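PDB 3CLJ: protein NRD1 from Saccharomyces cerevisiae, which binds the phosphorylated C-terminal domain of RNA polymerase II as part of the Nrd1-Nab3-Sen1 transcription termination complex. Local coordinates for residues Ile64-Gly69 and Arg121-Ile126. Numbering follows the deposited sequence.
Sequences IIDSIG and RMLLDI
Asp-66 and Leu-123 are where the two helical segments Ile-64 to Gly-69 and Arg-121 to Ile-126 come closest, with 7.9 Å between their CA atoms. Each segment is a piece of a longer helix held by its own i to i+4 bonds, such as Ile-68 N to Ile-64 O and Ile-126 N to Met-122 O; no hydrogen bond joins one segment to the other. The touch is small, about 100 Å² in all, yet buried. Asp-66, Leu-123 and Ile-126 make it, each with its CB directed at the opposite helix. One methyl, CD1 of Leu-123, does most of the work: it lies over the flat face of the Asp-66 carboxylate, 3.7 Å from CG and almost straight above it, which leaves OD1 and OD2 equally far away at 3.9 Å. The Asp-66 side chain stretches out to meet it because its CG is anti to the backbone N (chi1 178°). More loosely, CG2 of Ile-126 comes to 4.2 Å from OD1 of Asp-66, obliquely off that end and on the same side of the plane. OD1 takes two partners beyond the contact: NE1 of Trp-127, just after 121-126, gives it a hydrogen bond, and NE of Arg-70, just after 64-69, a salt bridge. These partners would be expected to favour the charged form of the buried acid. Within the right-handed superhelical bundle of the CID fold, the contact joins helices 58-77 and 114-130, with helix 90-111 between them in sequence. Ile-64 and Ile-68 pack on helices 22-34 and 39-52, while Ile-65 and Leu-124 both reach helix 90-111.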
ATOM      1  N   ILE A  64      -2.616   0.275   3.819  1.00 43.93           N
ATOM      2  CA  ILE A  64      -2.331  -1.154   3.823  1.00 43.41           C
ATOM      3  C   ILE A  64      -0.965  -1.431   3.152  1.00 44.67           C
ATOM      4  O   ILE A  64      -0.131  -2.190   3.672  1.00 44.23           O
ATOM      5  CB  ILE A  64      -3.447  -1.972   3.097  1.00 44.78           C
ATOM      6  CG1 ILE A  64      -4.725  -2.082   3.943  1.00 42.19           C
ATOM      7  CG2 ILE A  64      -2.979  -3.429   2.820  1.00 42.58           C
ATOM      8  CD1 ILE A  64      -6.025  -2.505   3.090  1.00 42.61           C
ATOM      9  N   ILE A  65      -0.740  -0.808   1.995  1.00 44.05           N
ATOM     10  CA  ILE A  65       0.562  -0.834   1.308  1.00 44.80           C
ATOM     11  C   ILE A  65       1.735  -0.215   2.099  1.00 43.92           C
ATOM     12  O   ILE A  65       2.880  -0.732   2.058  1.00 44.89           O
ATOM     13  CB  ILE A  65       0.418  -0.210  -0.146  1.00 45.53           C
ATOM     14  CG1 ILE A  65      -0.446  -1.126  -1.006  1.00 47.70           C
ATOM     15  CG2 ILE A  65       1.814   0.124  -0.776  1.00 45.84           C
ATOM     16  CD1 ILE A  65      -1.064  -0.423  -2.242  1.00 46.80           C
ATOM     17  N   ASP A  66       1.487   0.908   2.785  1.00 42.65           N
ATOM     18  CA  ASP A  66       2.451   1.483   3.689  1.00 43.41           C
ATOM     19  C   ASP A  66       2.889   0.510   4.752  1.00 43.05           C
ATOM     20  O   ASP A  66       4.055   0.399   5.049  1.00 42.66           O
ATOM     21  CB  ASP A  66       1.862   2.745   4.403  1.00 44.49           C
ATOM     22  CG  ASP A  66       2.819   3.346   5.385  1.00 44.83           C
ATOM     23  OD1 ASP A  66       3.925   3.771   4.985  1.00 44.70           O
ATOM     24  OD2 ASP A  66       2.515   3.402   6.595  1.00 41.06           O
ATOM     25  N   SER A  67       1.924  -0.130   5.378  1.00 43.48           N
ATOM     26  CA  SER A  67       2.208  -0.997   6.509  1.00 43.27           C
ATOM     27  C   SER A  67       3.011  -2.253   6.086  1.00 43.57           C
ATOM     28  O   SER A  67       4.035  -2.568   6.674  1.00 43.30           O
ATOM     29  CB  SER A  67       0.891  -1.421   7.169  1.00 42.32           C
ATOM     30  OG  SER A  67       1.164  -2.138   8.362  1.00 44.37           O
ATOM     31  N   ILE A  68       2.524  -2.944   5.066  1.00 43.53           N
ATOM     32  CA  ILE A  68       3.161  -4.124   4.577  1.00 43.80           C
ATOM     33  C   ILE A  68       4.477  -3.728   3.863  1.00 43.34           C
ATOM     34  O   ILE A  68       5.540  -4.325   4.107  1.00 43.34           O
ATOM     35  CB  ILE A  68       2.176  -4.931   3.672  1.00 44.68           C
ATOM     36  CG1 ILE A  68       1.124  -5.624   4.556  1.00 43.29           C
ATOM     37  CG2 ILE A  68       2.959  -5.976   2.774  1.00 43.21           C
ATOM     38  CD1 ILE A  68      -0.039  -6.320   3.722  1.00 43.97           C
ATOM     39  N   GLY A  69       4.420  -2.684   3.039  1.00 42.12           N
ATOM     40  CA  GLY A  69       5.617  -2.230   2.390  1.00 42.38           C
ATOM     41  C   GLY A  69       6.768  -1.868   3.283  1.00 42.39           C
ATOM     42  O   GLY A  69       7.920  -2.258   2.984  1.00 43.14           O
ATOM     43  N   ARG A 121      -0.332  12.940   0.700  1.00 45.94           N
ATOM     44  CA  ARG A 121       0.886  13.770   0.719  1.00 46.57           C
ATOM     45  C   ARG A 121       1.810  13.456   1.911  1.00 47.63           C
ATOM     46  O   ARG A 121       3.009  13.251   1.709  1.00 47.03           O
ATOM     47  CB  ARG A 121       0.470  15.240   0.633  1.00 46.75           C
ATOM     48  CG  ARG A 121       1.462  16.185  -0.058  0.50 48.68           C
ATOM     49  CD  ARG A 121       2.687  16.542   0.800  0.50 49.35           C
ATOM     50  NE  ARG A 121       3.030  17.961   0.755  0.50 47.74           N
ATOM     51  CZ  ARG A 121       2.787  18.797  -0.255  0.50 47.42           C
ATOM     52  NH1 ARG A 121       2.206  18.386  -1.363  0.50 49.00           N
ATOM     53  NH2 ARG A 121       3.119  20.067  -0.149  0.50 47.78           N
ATOM     54  N   MET A 122       1.270  13.356   3.140  1.00 49.00           N
ATOM     55  CA  MET A 122       2.124  13.011   4.295  1.00 48.61           C
ATOM     56  C   MET A 122       2.695  11.646   4.249  1.00 47.82           C
ATOM     57  O   MET A 122       3.851  11.410   4.607  1.00 48.25           O
ATOM     58  CB  MET A 122       1.410  13.135   5.653  1.00 51.70           C
ATOM     59  CG  MET A 122       2.379  12.681   6.832  1.00 52.31           C
ATOM     60  SD  MET A 122       3.816  13.785   7.150  1.00 65.43           S
ATOM     61  CE  MET A 122       5.166  12.622   7.042  1.00 55.56           C
ATOM     62  N   LEU A 123       1.891  10.715   3.781  1.00 46.67           N
ATOM     63  CA  LEU A 123       2.360   9.392   3.535  1.00 46.47           C
ATOM     64  C   LEU A 123       3.500   9.351   2.506  1.00 46.17           C
ATOM     65  O   LEU A 123       4.502   8.611   2.690  1.00 45.73           O
ATOM     66  CB  LEU A 123       1.138   8.552   3.087  1.00 47.01           C
ATOM     67  CG  LEU A 123       1.122   7.056   3.223  1.00 47.71           C
ATOM     68  CD1 LEU A 123       1.264   6.594   4.691  1.00 41.13           C
ATOM     69  CD2 LEU A 123      -0.107   6.436   2.464  1.00 43.97           C
ATOM     70  N   LEU A 124       3.360  10.113   1.397  1.00 45.38           N
ATOM     71  CA  LEU A 124       4.504  10.317   0.467  1.00 44.56           C
ATOM     72  C   LEU A 124       5.759  10.807   1.176  1.00 44.52           C
ATOM     73  O   LEU A 124       6.897  10.422   0.821  1.00 44.29           O
ATOM     74  CB  LEU A 124       4.135  11.286  -0.696  1.00 43.45           C
ATOM     75  CG  LEU A 124       3.143  10.595  -1.661  1.00 45.17           C
ATOM     76  CD1 LEU A 124       2.546  11.550  -2.704  1.00 44.31           C
ATOM     77  CD2 LEU A 124       3.858   9.366  -2.350  1.00 41.32           C
ATOM     78  N   ASP A 125       5.572  11.674   2.175  1.00 44.90           N
ATOM     79  CA  ASP A 125       6.722  12.221   2.913  1.00 45.98           C
ATOM     80  C   ASP A 125       7.417  11.178   3.779  1.00 45.70           C
ATOM     81  O   ASP A 125       8.651  11.101   3.836  1.00 46.07           O
ATOM     82  CB  ASP A 125       6.298  13.443   3.734  1.00 46.43           C
ATOM     83  CG  ASP A 125       6.038  14.666   2.853  1.00 50.23           C
ATOM     84  OD1 ASP A 125       6.452  14.633   1.665  1.00 52.69           O
ATOM     85  OD2 ASP A 125       5.432  15.664   3.335  1.00 53.21           O
ATOM     86  N   ILE A 126       6.614  10.354   4.438  1.00 46.55           N
ATOM     87  CA  ILE A 126       7.103   9.171   5.164  1.00 46.71           C
ATOM     88  C   ILE A 126       7.777   8.171   4.206  1.00 46.50           C
ATOM     89  O   ILE A 126       8.870   7.691   4.501  1.00 48.26           O
ATOM     90  CB  ILE A 126       5.924   8.538   5.971  1.00 47.08           C
ATOM     91  CG1 ILE A 126       5.600   9.408   7.206  1.00 47.94           C
ATOM     92  CG2 ILE A 126       6.160   7.065   6.342  1.00 48.91           C
ATOM     93  CD1 ILE A 126       4.134   9.322   7.483  1.00 52.75           C
TER